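Long-range contacts in UDP-glucose 4-epimerase (Brucella ovis, PDB 4WOK), which probably interconverts UDP-glucose and UDP-galactose by epimerisation at C4 of the sugar, with a bound NAD as its redox cofactor: residues A[38-44]-A[56-62]; A[77-83]-A[119-125]; A[68-73]-A[113-119]. The protein carries 2 engineered substitutions. All coordinates share one frame; numbering follows the deposited sequence.

All three contacts belong to the NAD-binding Rossmann part of the chain, with centres about 14 Å apart for contacts 1 and 2 and for contacts 1 and 3, and about 11 Å apart for contacts 2 and 3. Contacts 1 and 2 pair strands of the same seven-stranded parallel sheet, where strand 13-17 runs between the two pairs; both touch NAD. Contact 3 joins helices 65-75 and 96-116, which pack on that sheet. Contact 1 closes first along the chain, whereas the segments of contacts 2 and 3 alternate and share Thr119. Strands and helices thus pack into one unit, with NAD at the strand ends, about 8 Å from the Leu68 side chain.

Contact 1 of 3, residues A[38-44]-A[56-62]. With NAD (nicotinamide-adenine-dinucleotide), chain B.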
loop_
_atom_site.group_PDB
_atom_site.type_symbol
_atom_site.label_atom_id
_atom_site.label_comp_id
_atom_site.label_asym_id
_atom_site.label_seq_id
_atom_site.Cartn_x
_atom_site.Cartn_y
_atom_site.Cartn_z
ATOM N N PRO A 38 7.763 -4.871 16.552
ATOM C CA PRO A 38 8.181 -4.736 15.157
ATOM C C PRO A 38 9.682 -4.519 15.045
ATOM O O PRO A 38 10.285 -3.764 15.807
ATOM C CB PRO A 38 7.401 -3.510 14.669
ATOM C CG PRO A 38 7.189 -2.675 15.903
ATOM C CD PRO A 38 6.992 -3.705 17.034
ATOM N N VAL A 39 10.280 -5.205 14.083
ATOM C CA VAL A 39 11.674 -5.028 13.739
ATOM C C VAL A 39 11.709 -4.560 12.309
ATOM O O VAL A 39 11.268 -5.286 11.419
ATOM C CB VAL A 39 12.482 -6.328 13.880
ATOM C CG1 VAL A 39 13.930 -6.088 13.510
ATOM C CG2 VAL A 39 12.371 -6.862 15.319
ATOM N N VAL A 40 12.232 -3.367 12.074
ATOM C CA VAL A 40 12.175 -2.817 10.712
ATOM C C VAL A 40 13.462 -3.123 9.962
ATOM O O VAL A 40 14.560 -2.932 10.492
ATOM C CB VAL A 40 11.907 -1.286 10.725
ATOM C CG1 VAL A 40 12.161 -0.646 9.321
ATOM C CG2 VAL A 40 10.490 -0.998 11.169
ATOM N N TYR A 41 13.312 -3.621 8.731
ATOM C CA TYR A 41 14.429 -3.878 7.828
ATOM C C TYR A 41 14.153 -3.024 6.593
ATOM O O TYR A 41 13.129 -3.194 5.945
ATOM C CB TYR A 41 14.531 -5.368 7.480
ATOM C CG TYR A 41 15.752 -5.734 6.641
ATOM C CD1 TYR A 41 15.733 -5.615 5.260
ATOM C CD2 TYR A 41 16.918 -6.202 7.245
ATOM C CE1 TYR A 41 16.871 -5.940 4.481
ATOM C CE2 TYR A 41 18.037 -6.547 6.493
ATOM C CZ TYR A 41 18.009 -6.418 5.113
ATOM O OH TYR A 41 19.129 -6.746 4.364
ATOM N N ASP A 42 15.036 -2.079 6.292
ATOM C CA ASP A 42 14.698 -1.048 5.293
ATOM C C ASP A 42 15.972 -0.423 4.780
ATOM O O ASP A 42 16.910 -0.224 5.559
ATOM C CB ASP A 42 13.800 0.024 5.930
ATOM C CG ASP A 42 13.042 0.845 4.905
ATOM O OD1 ASP A 42 13.693 1.536 4.086
ATOM O OD2 ASP A 42 11.794 0.803 4.917
ATOM N N ASN A 43 16.039 -0.111 3.484
ATOM C CA ASN A 43 17.285 0.436 2.965
ATOM C C ASN A 43 17.294 1.965 2.922
ATOM O O ASN A 43 18.272 2.570 2.461
ATOM C CB ASN A 43 17.604 -0.150 1.570
ATOM C CG ASN A 43 16.625 0.287 0.475
ATOM O OD1 ASN A 43 15.670 1.030 0.708
ATOM N ND2 ASN A 43 16.882 -0.183 -0.743
ATOM N N LEU A 44 16.198 2.559 3.395
ATOM C CA LEU A 44 15.967 4.022 3.440
ATOM C C LEU A 44 16.019 4.721 2.083
ATOM O O LEU A 44 16.190 5.949 2.017
ATOM C CB LEU A 44 16.959 4.700 4.386
ATOM C CG LEU A 44 16.964 4.115 5.805
ATOM C CD1 LEU A 44 17.964 4.859 6.685
ATOM C CD2 LEU A 44 15.540 4.141 6.444
ATOM N N ASP A 56 13.385 -2.128 17.007
ATOM C CA ASP A 56 14.730 -2.127 16.441
ATOM C C ASP A 56 14.723 -1.745 14.974
ATOM O O ASP A 56 13.711 -1.871 14.290
ATOM C CB ASP A 56 15.383 -3.493 16.600
ATOM C CG ASP A 56 15.851 -3.755 18.025
ATOM O OD1 ASP A 56 15.535 -2.941 18.907
ATOM O OD2 ASP A 56 16.537 -4.771 18.249
ATOM N N PHE A 57 15.870 -1.265 14.513
ATOM C CA PHE A 57 16.063 -0.889 13.114
ATOM C C PHE A 57 17.291 -1.578 12.561
ATOM O O PHE A 57 18.359 -1.540 13.159
ATOM C CB PHE A 57 16.200 0.623 12.969
ATOM C CG PHE A 57 16.575 1.066 11.562
ATOM C CD1 PHE A 57 15.782 0.715 10.481
ATOM C CD2 PHE A 57 17.715 1.821 11.333
ATOM C CE1 PHE A 57 16.116 1.130 9.167
ATOM C CE2 PHE A 57 18.057 2.233 10.043
ATOM C CZ PHE A 57 17.260 1.879 8.961
ATOM N N VAL A 58 17.124 -2.246 11.430
ATOM C CA VAL A 58 18.244 -2.810 10.715
ATOM C C VAL A 58 18.255 -2.146 9.359
ATOM O O VAL A 58 17.325 -2.347 8.588
ATOM C CB VAL A 58 18.120 -4.321 10.552
ATOM C CG1 VAL A 58 19.295 -4.875 9.742
ATOM C CG2 VAL A 58 18.042 -5.013 11.929
ATOM N N GLU A 59 19.271 -1.339 9.071
ATOM C CA GLU A 59 19.399 -0.789 7.719
ATOM C C GLU A 59 19.938 -1.881 6.816
ATOM O O GLU A 59 20.949 -2.512 7.123
ATOM C CB GLU A 59 20.329 0.427 7.675
ATOM C CG GLU A 59 20.264 1.218 6.348
ATOM C CD GLU A 59 21.006 0.563 5.165
ATOM O OE1 GLU A 59 22.171 0.158 5.339
ATOM O OE2 GLU A 59 20.440 0.493 4.038
ATOM N N GLY A 60 19.286 -2.095 5.685
ATOM C CA GLY A 60 19.756 -3.108 4.763
ATOM C C GLY A 60 18.845 -3.214 3.561
ATOM O O GLY A 60 17.696 -2.758 3.596
ATOM N N ASP A 61 19.367 -3.819 2.503
ATOM C CA ASP A 61 18.615 -4.055 1.288
ATOM C C ASP A 61 18.112 -5.479 1.275
ATOM O O ASP A 61 18.833 -6.396 1.699
ATOM C CB ASP A 61 19.496 -3.802 0.052
ATOM C CG ASP A 61 18.678 -3.506 -1.189
ATOM O OD1 ASP A 61 17.946 -4.404 -1.671
ATOM O OD2 ASP A 61 18.749 -2.358 -1.666
ATOM N N ILE A 62 16.890 -5.697 0.797
ATOM C CA ILE A 62 16.421 -7.083 0.723
ATOM C C ILE A 62 17.221 -7.904 -0.296
ATOM O O ILE A 62 17.232 -9.144 -0.234
ATOM C CB ILE A 62 14.921 -7.168 0.392
ATOM C CG1 ILE A 62 14.627 -6.520 -0.974
ATOM C CG2 ILE A 62 14.122 -6.528 1.499
ATOM C CD1 ILE A 62 13.117 -6.527 -1.323
HETATM P PA NAD B . 7.117 3.771 0.627
HETATM O O1A NAD B . 8.144 3.943 -0.476
HETATM O O2A NAD B . 6.791 4.825 1.644
HETATM O O5B NAD B . 7.739 2.466 1.582
HETATM C C5B NAD B . 8.600 1.645 0.824
HETATM C C4B NAD B . 9.697 1.207 1.830
HETATM O O4B NAD B . 10.478 0.138 1.281
HETATM C C3B NAD B . 10.586 2.449 1.963
HETATM O O3B NAD B . 10.819 2.655 3.334
HETATM C C2B NAD B . 11.870 2.024 1.208
HETATM O O2B NAD B . 12.981 2.611 1.762
HETATM C C1B NAD B . 11.867 0.473 1.465
HETATM N N9A NAD B . 12.555 -0.271 0.392
HETATM C C8A NAD B . 12.378 -0.181 -1.006
HETATM N N7A NAD B . 13.155 -1.038 -1.678
HETATM C C5A NAD B . 13.869 -1.707 -0.675
HETATM C C6A NAD B . 14.851 -2.720 -0.738
HETATM N N6A NAD B . 15.269 -3.210 -1.953
HETATM N N1A NAD B . 15.384 -3.208 0.407
HETATM C C2A NAD B . 14.943 -2.679 1.594
HETATM N N3A NAD B . 14.016 -1.699 1.804
HETATM C C4A NAD B . 13.498 -1.248 0.621
HETATM O O3 NAD B . 5.920 3.151 -0.249
HETATM P PN NAD B . 4.552 2.788 0.532
HETATM O O1N NAD B . 4.565 2.677 2.030
HETATM O O2N NAD B . 3.500 3.459 -0.279
HETATM O O5D NAD B . 4.068 1.219 -0.008
HETATM C C5D NAD B . 4.939 0.258 0.333
HETATM C C4D NAD B . 4.291 -1.053 -0.112
HETATM O O4D NAD B . 2.841 -0.822 -0.338
HETATM C C3D NAD B . 4.863 -1.466 -1.484
HETATM O O3D NAD B . 4.838 -2.858 -1.497
HETATM C C2D NAD B . 3.807 -0.891 -2.435
HETATM O O2D NAD B . 3.694 -1.551 -3.632
HETATM C C1D NAD B . 2.559 -1.294 -1.615
HETATM N N1N NAD B . 1.339 -0.523 -2.178
HETATM C C2N NAD B . 1.256 0.839 -1.899
HETATM C C3N NAD B . 0.145 1.561 -2.407
HETATM C C7N NAD B . 0.044 3.034 -2.115
HETATM O O7N NAD B . -0.927 3.684 -2.514
HETATM N N7N NAD B . 1.057 3.636 -1.394
HETATM C C4N NAD B . -0.814 0.894 -3.172
HETATM C C5N NAD B . -0.697 -0.470 -3.436
HETATM C C6N NAD B . 0.400 -1.183 -2.931
HETATM O O HOH W 1 10.983 -1.258 14.656
HETATM O O HOH W 2 11.973 -4.349 18.078
#
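At the edge of the Rossmann sheet, strand 38-42 pairs in parallel with the outermost strand 57-59, and the ends of both strands receive the adenosine half of NAD. The segment axes approach to 4.9 Å at 13°, and the bridges Val40-Phe57, Tyr41-Val58 and Asp42-Glu59 set the register. A nearly straight backbone bond runs from Val58 N to Val40 O at 2.8 Å. Before the strands pair, two waters link Pro38 to Asp56.

Tyr41 buries the most surface here. CG lies anti to the backbone N (chi1 -175°), which carries the ring along the second strand. CD2 rests on Val58 CG1 at 3.7 Å, while the peptide between Asp61 and Ile62 meets the ring edge in its plane. The hydroxyl then donates to Asp61 O at 2.7 Å, from above the carbonyl plane, so a buried side chain holds the backbone just after Gly60. Beside the Val40 face, Phe57 CZ meets both methyls of Leu44.

Nearer the cofactor, Asn43 and Asp61 point the same way. Asn43 ND2 donates to Asp61 OD2 at 3.0 Å; the carboxylate is met from above its plane, with the two flat groups turned 72° apart. Asn43 OD1 is bonded to Ser45. The other oxygen, Asp61 OD1, accepts from both adenine N6A and Leu63 N. Adenine N1A accepts from Ile62 N at 2.9 Å.

Asp42 receives both adenosine ribose hydroxyls, O2B on OD1 (2.7 Å) and O3B on OD2 (2.6 Å). Leu44 N closes an Asx turn on OD1, and Ala20 N bonds OD2. The donor and acceptor on one adenine edge are therefore both read, and a carboxylate gripping the 2'-hydroxyl is consistent with a preference for NAD over the 2'-phosphorylated NADP.

Contact 2 of 3, residues A[77-83]-A[119-125]; sequences PVAVIHF and TQNVIFS. With NAD (nicotinamide-adenine-dinucleotide), chain B.
His82 and Phe124 lie side by side on neighbouring strands, and the course of the histidine traces the buried packing between 77-83 and 119-125. Its CB passes 3.9 Å from Ile123 O. CG stands anti to the backbone N (chi1 179°), directing the imidazole along the phenyl ring of Phe124. CG is next to Phe124 CD1, and CD2 comes closest, 3.5 Å from that same CD1, arriving at the edge of the phenyl ring in its plane. NE2, at the tip, passes near Phe124 CE1 and is hydrogen-bonded to Thr107 OG1 of helix 96-116, which restrains the rotation of the ring. The two ring planes are inclined at 52°. A water sits over one imidazole face; it also donates to His82 O and, at 2.7 Å, to O3D of the NAD ribose, so the end of the strand is bridged to the cofactor through water.

On the face with Val80, the side chains of Thr119 and Val80 cross at roughly a right angle, with CG2 of each 3.5 Å apart. Across the sheet, Ile81 CG2 rests beside Ile123 CB, and this side is covered by helices 22-33 and 236-251. Asn121 ND2 donates to Val78 O at 3.0 Å, almost in line with the carbonyl, which ties the start of the pair by a side chain. Beyond it the backbones alternate: Val80 N to Asn121 O, Ile123 N to Val80 O (2.7 Å), His82 N to Ile123 O and Ser125 N to His82 O. Ser125 OG touches Phe83 CE1 while bonding His243 and Tyr178.

Parallel neighbouring strands with helices 89-94 and 96-116 between them in sequence make a beta-alpha-beta crossover, the repeating element of the Rossmann fold, here with the carboxyl ends of the strands facing the dinucleotide.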
loop_
_atom_site.group_PDB
_atom_site.type_symbol
_atom_site.label_atom_id
_atom_site.label_comp_id
_atom_site.label_asym_id
_atom_site.label_seq_id
_atom_site.Cartn_x
_atom_site.Cartn_y
_atom_site.Cartn_z
ATOM N N PRO A 77 11.631 -14.021 13.658
ATOM C CA PRO A 77 10.316 -13.379 13.635
ATOM C C PRO A 77 9.182 -14.370 13.439
ATOM O O PRO A 77 9.351 -15.347 12.706
ATOM C CB PRO A 77 10.407 -12.425 12.445
ATOM C CG PRO A 77 11.461 -12.988 11.575
ATOM C CD PRO A 77 12.435 -13.694 12.465
ATOM N N VAL A 78 8.044 -14.120 14.084
ATOM C CA VAL A 78 6.888 -14.997 13.940
ATOM C C VAL A 78 6.181 -14.761 12.608
ATOM O O VAL A 78 5.364 -15.575 12.178
ATOM C CB VAL A 78 5.877 -14.800 15.084
ATOM C CG1 VAL A 78 6.565 -14.970 16.425
ATOM C CG2 VAL A 78 5.226 -13.423 14.976
ATOM N N ALA A 79 6.479 -13.632 11.970
ATOM C CA ALA A 79 5.936 -13.315 10.660
ATOM C C ALA A 79 6.799 -12.249 10.003
ATOM O O ALA A 79 7.501 -11.496 10.690
ATOM C CB ALA A 79 4.493 -12.821 10.763
ATOM N N VAL A 80 6.713 -12.179 8.676
ATOM C CA VAL A 80 7.395 -11.161 7.886
ATOM C C VAL A 80 6.339 -10.410 7.070
ATOM O O VAL A 80 5.530 -11.030 6.388
ATOM C CB VAL A 80 8.456 -11.782 6.950
ATOM C CG1 VAL A 80 9.126 -10.710 6.062
ATOM C CG2 VAL A 80 9.498 -12.535 7.764
ATOM N N ILE A 81 6.324 -9.083 7.178
ATOM C CA ILE A 81 5.436 -8.269 6.359
ATOM C C ILE A 81 6.296 -7.525 5.333
ATOM O O ILE A 81 7.226 -6.805 5.695
ATOM C CB ILE A 81 4.632 -7.284 7.195
ATOM C CG1 ILE A 81 4.023 -7.998 8.415
ATOM C CG2 ILE A 81 3.521 -6.674 6.352
ATOM C CD1 ILE A 81 3.200 -7.077 9.287
ATOM N N HIS A 82 5.968 -7.715 4.063
ATOM C CA HIS A 82 6.821 -7.275 2.967
ATOM C C HIS A 82 6.211 -6.048 2.294
ATOM O O HIS A 82 5.287 -6.169 1.492
ATOM C CB HIS A 82 7.003 -8.421 1.971
ATOM C CG HIS A 82 7.846 -8.067 0.780
ATOM N ND1 HIS A 82 8.665 -6.960 0.755
ATOM C CD2 HIS A 82 8.012 -8.695 -0.407
ATOM C CE1 HIS A 82 9.293 -6.912 -0.416
ATOM N NE2 HIS A 82 8.906 -7.944 -1.138
ATOM N N PHE A 83 6.720 -4.870 2.648
ATOM C CA PHE A 83 6.335 -3.603 2.014
ATOM C C PHE A 83 7.422 -3.040 1.093
ATOM O O PHE A 83 7.262 -1.959 0.532
ATOM C CB PHE A 83 6.060 -2.512 3.053
ATOM C CG PHE A 83 4.890 -2.780 3.962
ATOM C CD1 PHE A 83 3.592 -2.613 3.510
ATOM C CD2 PHE A 83 5.097 -3.139 5.291
ATOM C CE1 PHE A 83 2.500 -2.831 4.375
ATOM C CE2 PHE A 83 4.021 -3.353 6.146
ATOM C CZ PHE A 83 2.726 -3.199 5.683
ATOM N N THR A 119 11.696 -19.281 8.489
ATOM C CA THR A 119 10.833 -18.175 8.847
ATOM C C THR A 119 9.590 -18.294 7.982
ATOM O O THR A 119 9.652 -18.163 6.778
ATOM C CB THR A 119 11.524 -16.817 8.649
ATOM O OG1 THR A 119 12.630 -16.716 9.554
ATOM C CG2 THR A 119 10.545 -15.679 8.925
ATOM N N GLN A 120 8.448 -18.536 8.603
ATOM C CA GLN A 120 7.337 -19.125 7.873
ATOM C C GLN A 120 6.269 -18.207 7.300
ATOM O O GLN A 120 5.792 -18.434 6.189
ATOM C CB GLN A 120 6.627 -20.139 8.777
ATOM C CG GLN A 120 6.788 -21.559 8.291
ATOM C CD GLN A 120 6.013 -21.823 7.018
ATOM O OE1 GLN A 120 5.333 -20.939 6.493
ATOM N NE2 GLN A 120 6.099 -23.052 6.521
ATOM N N ASN A 121 5.855 -17.201 8.053
ATOM C CA ASN A 121 4.639 -16.488 7.689
ATOM C C ASN A 121 4.862 -15.160 6.947
ATOM O O ASN A 121 5.294 -14.188 7.553
ATOM C CB ASN A 121 3.831 -16.240 8.953
ATOM C CG ASN A 121 3.391 -17.544 9.614
ATOM O OD1 ASN A 121 2.953 -18.468 8.936
ATOM N ND2 ASN A 121 3.524 -17.626 10.933
ATOM N N VAL A 122 4.524 -15.111 5.658
ATOM C CA VAL A 122 4.782 -13.901 4.861
ATOM C C VAL A 122 3.507 -13.164 4.490
ATOM O O VAL A 122 2.601 -13.725 3.875
ATOM C CB VAL A 122 5.566 -14.232 3.576
ATOM C CG1 VAL A 122 5.738 -12.980 2.697
ATOM C CG2 VAL A 122 6.925 -14.828 3.945
ATOM N N ILE A 123 3.441 -11.899 4.886
ATOM C CA ILE A 123 2.316 -11.053 4.527
ATOM C C ILE A 123 2.812 -10.094 3.451
ATOM O O ILE A 123 3.660 -9.257 3.720
ATOM C CB ILE A 123 1.772 -10.269 5.731
ATOM C CG1 ILE A 123 1.515 -11.200 6.933
ATOM C CG2 ILE A 123 0.538 -9.456 5.325
ATOM C CD1 ILE A 123 0.575 -12.310 6.635
ATOM N N PHE A 124 2.286 -10.233 2.242
ATOM C CA PHE A 124 2.794 -9.523 1.064
ATOM C C PHE A 124 1.882 -8.371 0.670
ATOM O O PHE A 124 0.695 -8.568 0.418
ATOM C CB PHE A 124 2.933 -10.475 -0.122
ATOM C CG PHE A 124 3.415 -9.793 -1.380
ATOM C CD1 PHE A 124 4.679 -9.221 -1.433
ATOM C CD2 PHE A 124 2.594 -9.690 -2.490
ATOM C CE1 PHE A 124 5.126 -8.562 -2.601
ATOM C CE2 PHE A 124 3.026 -9.033 -3.661
ATOM C CZ PHE A 124 4.295 -8.476 -3.711
ATOM N N SER A 125 2.431 -7.160 0.618
ATOM C CA SER A 125 1.638 -6.008 0.215
ATOM C C SER A 125 1.629 -5.953 -1.302
ATOM O O SER A 125 2.623 -5.614 -1.930
ATOM C CB SER A 125 2.195 -4.706 0.816
ATOM O OG SER A 125 1.155 -3.951 1.446
HETATM P PA NAD B . 7.117 3.771 0.627
HETATM O O1A NAD B . 8.144 3.943 -0.476
HETATM O O2A NAD B . 6.791 4.825 1.644
HETATM O O5B NAD B . 7.739 2.466 1.582
HETATM C C5B NAD B . 8.600 1.645 0.824
HETATM C C4B NAD B . 9.697 1.207 1.830
HETATM O O4B NAD B . 10.478 0.138 1.281
HETATM C C3B NAD B . 10.586 2.449 1.963
HETATM O O3B NAD B . 10.819 2.655 3.334
HETATM C C2B NAD B . 11.870 2.024 1.208
HETATM O O2B NAD B . 12.981 2.611 1.762
HETATM C C1B NAD B . 11.867 0.473 1.465
HETATM N N9A NAD B . 12.555 -0.271 0.392
HETATM C C8A NAD B . 12.378 -0.181 -1.006
HETATM N N7A NAD B . 13.155 -1.038 -1.678
HETATM C C5A NAD B . 13.869 -1.707 -0.675
HETATM C C6A NAD B . 14.851 -2.720 -0.738
HETATM N N6A NAD B . 15.269 -3.210 -1.953
HETATM N N1A NAD B . 15.384 -3.208 0.407
HETATM C C2A NAD B . 14.943 -2.679 1.594
HETATM N N3A NAD B . 14.016 -1.699 1.804
HETATM C C4A NAD B . 13.498 -1.248 0.621
HETATM O O3 NAD B . 5.920 3.151 -0.249
HETATM P PN NAD B . 4.552 2.788 0.532
HETATM O O1N NAD B . 4.565 2.677 2.030
HETATM O O2N NAD B . 3.500 3.459 -0.279
HETATM O O5D NAD B . 4.068 1.219 -0.008
HETATM C C5D NAD B . 4.939 0.258 0.333
HETATM C C4D NAD B . 4.291 -1.053 -0.112
HETATM O O4D NAD B . 2.841 -0.822 -0.338
HETATM C C3D NAD B . 4.863 -1.466 -1.484
HETATM O O3D NAD B . 4.838 -2.858 -1.497
HETATM C C2D NAD B . 3.807 -0.891 -2.435
HETATM O O2D NAD B . 3.694 -1.551 -3.632
HETATM C C1D NAD B . 2.559 -1.294 -1.615
HETATM N N1N NAD B . 1.339 -0.523 -2.178
HETATM C C2N NAD B . 1.256 0.839 -1.899
HETATM C C3N NAD B . 0.145 1.561 -2.407
HETATM C C7N NAD B . 0.044 3.034 -2.115
HETATM O O7N NAD B . -0.927 3.684 -2.514
HETATM N N7N NAD B . 1.057 3.636 -1.394
HETATM C C4N NAD B . -0.814 0.894 -3.172
HETATM C C5N NAD B . -0.697 -0.470 -3.436
HETATM C C6N NAD B . 0.400 -1.183 -2.931
HETATM O O HOH W 3 12.195 -17.034 12.125
HETATM O O HOH W 4 5.989 -5.282 -1.303
#

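Contact 3 of 3, residues A[68-73]-A[113-119]; sequences LVETME and ACRLTRT
Two connecting helices of the Rossmann fold meet where Met72 and Val69 of helix 65-75 pack on Ala113 and Thr117, at the carboxyl end of helix 96-116. That end finishes in a Schellman motif. Arg118, with its positive phi (56°), is the C-prime residue, and Thr119 N bonds back to Cys114 O at 2.9 Å. Thr117 N reaches the same oxygen from the opposite face of its plane, so one carbonyl takes two amides.

Met72 buries the most surface here. CG is anti to the carbonyl carbon (chi1 -64°), and the chain beyond is fully extended, which lays the thioether across the last turn of the other helix. CB passes beside the hydroxyls of Thr117 and Thr119. SD sits 3.6 Å from Thr117 OG1 and equally near Ala113 O. The terminal methyl ends between Cys114 SG, at 3.7 Å, and Ala113 CB, on the side where Val80 of the sheet also touches Cys114.

Val69 spreads its two methyls over neighbouring turns: CG1 meets Thr117 CG2 at 3.6 Å and CG2 meets Ala113 CB at 3.8 Å. Leu68 CG adds a further carbon to the same alanine, whose small side chain lets the helices come near, with CA atoms of Val69 and Ala113 just 5.1 Å apart. The aliphatic part of Glu73 closes the outer end, its CG against Thr117 CG2.

Thr117 OG1 lies between its backbone N and carbonyl carbon (chi1 60°) and donates to Ala113 O at 2.8 Å, one turn back. The hydroxyl facing the methionine sulfur thus spends its proton within its own segment; with no hydrogen bond between 68-73 and 113-119, the two meet through apolar and sulfur packing.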
loop_
_atom_site.group_PDB
_atom_site.type_symbol
_atom_site.label_atom_id
_atom_site.label_comp_id
_atom_site.label_asym_id
_atom_site.label_seq_id
_atom_site.Cartn_x
_atom_site.Cartn_y
_atom_site.Cartn_z
ATOM N N LEU A 68 19.930 -10.167 5.274
ATOM C CA LEU A 68 18.532 -10.473 5.564
ATOM C C LEU A 68 18.408 -11.793 6.344
ATOM O O LEU A 68 17.663 -11.891 7.328
ATOM C CB LEU A 68 17.743 -10.526 4.260
ATOM C CG LEU A 68 16.221 -10.565 4.306
ATOM C CD1 LEU A 68 15.644 -9.451 5.196
ATOM C CD2 LEU A 68 15.725 -10.437 2.876
ATOM N N VAL A 69 19.151 -12.807 5.916
ATOM C CA VAL A 69 19.181 -14.075 6.655
ATOM C C VAL A 69 19.695 -13.882 8.083
ATOM O O VAL A 69 19.126 -14.417 9.051
ATOM C CB VAL A 69 20.048 -15.111 5.914
ATOM C CG1 VAL A 69 20.363 -16.307 6.803
ATOM C CG2 VAL A 69 19.347 -15.567 4.632
ATOM N N GLU A 70 20.768 -13.112 8.220
ATOM C CA GLU A 70 21.347 -12.818 9.530
ATOM C C GLU A 70 20.288 -12.221 10.442
ATOM O O GLU A 70 20.167 -12.575 11.618
ATOM C CB GLU A 70 22.513 -11.850 9.373
ATOM C CG GLU A 70 23.261 -11.497 10.650
ATOM C CD GLU A 70 24.346 -10.463 10.372
ATOM O OE1 GLU A 70 25.405 -10.832 9.821
ATOM O OE2 GLU A 70 24.125 -9.270 10.672
ATOM N N THR A 71 19.512 -11.309 9.868
ATOM C CA THR A 71 18.478 -10.616 10.617
ATOM C C THR A 71 17.384 -11.565 11.050
ATOM O O THR A 71 16.946 -11.536 12.203
ATOM C CB THR A 71 17.871 -9.484 9.783
ATOM O OG1 THR A 71 18.898 -8.543 9.472
ATOM C CG2 THR A 71 16.766 -8.777 10.569
ATOM N N MET A 72 16.929 -12.409 10.133
ATOM C CA MET A 72 15.915 -13.398 10.502
ATOM C C MET A 72 16.416 -14.385 11.562
ATOM O O MET A 72 15.656 -14.800 12.451
ATOM C CB MET A 72 15.442 -14.141 9.258
ATOM C CG MET A 72 14.736 -13.218 8.250
ATOM S SD MET A 72 14.072 -14.175 6.884
ATOM C CE MET A 72 13.346 -12.844 5.888
ATOM N N GLU A 73 17.693 -14.748 11.491
ATOM C CA GLU A 73 18.264 -15.657 12.495
ATOM C C GLU A 73 18.347 -14.980 13.864
ATOM O O GLU A 73 18.045 -15.591 14.900
ATOM C CB GLU A 73 19.642 -16.156 12.037
ATOM C CG GLU A 73 19.522 -17.026 10.789
ATOM C CD GLU A 73 20.838 -17.637 10.315
ATOM O OE1 GLU A 73 21.925 -17.215 10.770
ATOM O OE2 GLU A 73 20.767 -18.563 9.479
ATOM N N ALA A 113 15.388 -16.036 1.845
ATOM C CA ALA A 113 15.803 -15.825 3.227
ATOM C C ALA A 113 14.812 -16.480 4.191
ATOM O O ALA A 113 15.206 -17.097 5.187
ATOM C CB ALA A 113 15.914 -14.348 3.524
ATOM N N CYS A 114 13.526 -16.319 3.899
ATOM C CA CYS A 114 12.491 -16.974 4.704
ATOM C C CYS A 114 12.634 -18.495 4.734
ATOM O O CYS A 114 12.705 -19.095 5.815
ATOM C CB CYS A 114 11.102 -16.608 4.187
ATOM S SG CYS A 114 10.585 -14.913 4.562
ATOM N N ARG A 115 12.672 -19.128 3.560
ATOM C CA ARG A 115 12.691 -20.592 3.540
ATOM C C ARG A 115 13.988 -21.122 4.140
ATOM O O ARG A 115 13.985 -22.193 4.776
ATOM C CB ARG A 115 12.495 -21.151 2.123
ATOM C CG ARG A 115 13.694 -20.943 1.168
ATOM C CD ARG A 115 13.359 -21.393 -0.245
ATOM N NE ARG A 115 14.396 -21.012 -1.203
ATOM C CZ ARG A 115 15.410 -21.797 -1.554
ATOM N NH1 ARG A 115 15.515 -23.014 -1.042
ATOM N NH2 ARG A 115 16.312 -21.375 -2.434
ATOM N N LEU A 116 15.086 -20.379 3.976
ATOM C CA LEU A 116 16.375 -20.875 4.459
ATOM C C LEU A 116 16.542 -20.661 5.964
ATOM O O LEU A 116 17.490 -21.163 6.566
ATOM C CB LEU A 116 17.528 -20.212 3.703
ATOM C CG LEU A 116 17.566 -20.511 2.195
ATOM C CD1 LEU A 116 18.605 -19.630 1.495
ATOM C CD2 LEU A 116 17.832 -22.011 1.942
ATOM N N THR A 117 15.614 -19.940 6.585
ATOM C CA THR A 117 15.697 -19.755 8.028
ATOM C C THR A 117 14.465 -20.356 8.721
ATOM O O THR A 117 14.281 -20.184 9.922
ATOM C CB THR A 117 15.844 -18.255 8.399
ATOM O OG1 THR A 117 14.712 -17.513 7.919
ATOM C CG2 THR A 117 17.129 -17.659 7.766
ATOM N N ARG A 118 13.633 -21.057 7.952
ATOM C CA ARG A 118 12.363 -21.606 8.450
ATOM C C ARG A 118 11.526 -20.479 9.037
ATOM O O ARG A 118 10.758 -20.680 9.979
ATOM C CB ARG A 118 12.593 -22.714 9.488
ATOM N N THR A 119 11.696 -19.281 8.489
ATOM C CA THR A 119 10.833 -18.175 8.847
ATOM C C THR A 119 9.590 -18.294 7.982
ATOM O O THR A 119 9.652 -18.163 6.778
ATOM C CB THR A 119 11.524 -16.817 8.649
ATOM O OG1 THR A 119 12.630 -16.716 9.554
ATOM C CG2 THR A 119 10.545 -15.679 8.925
#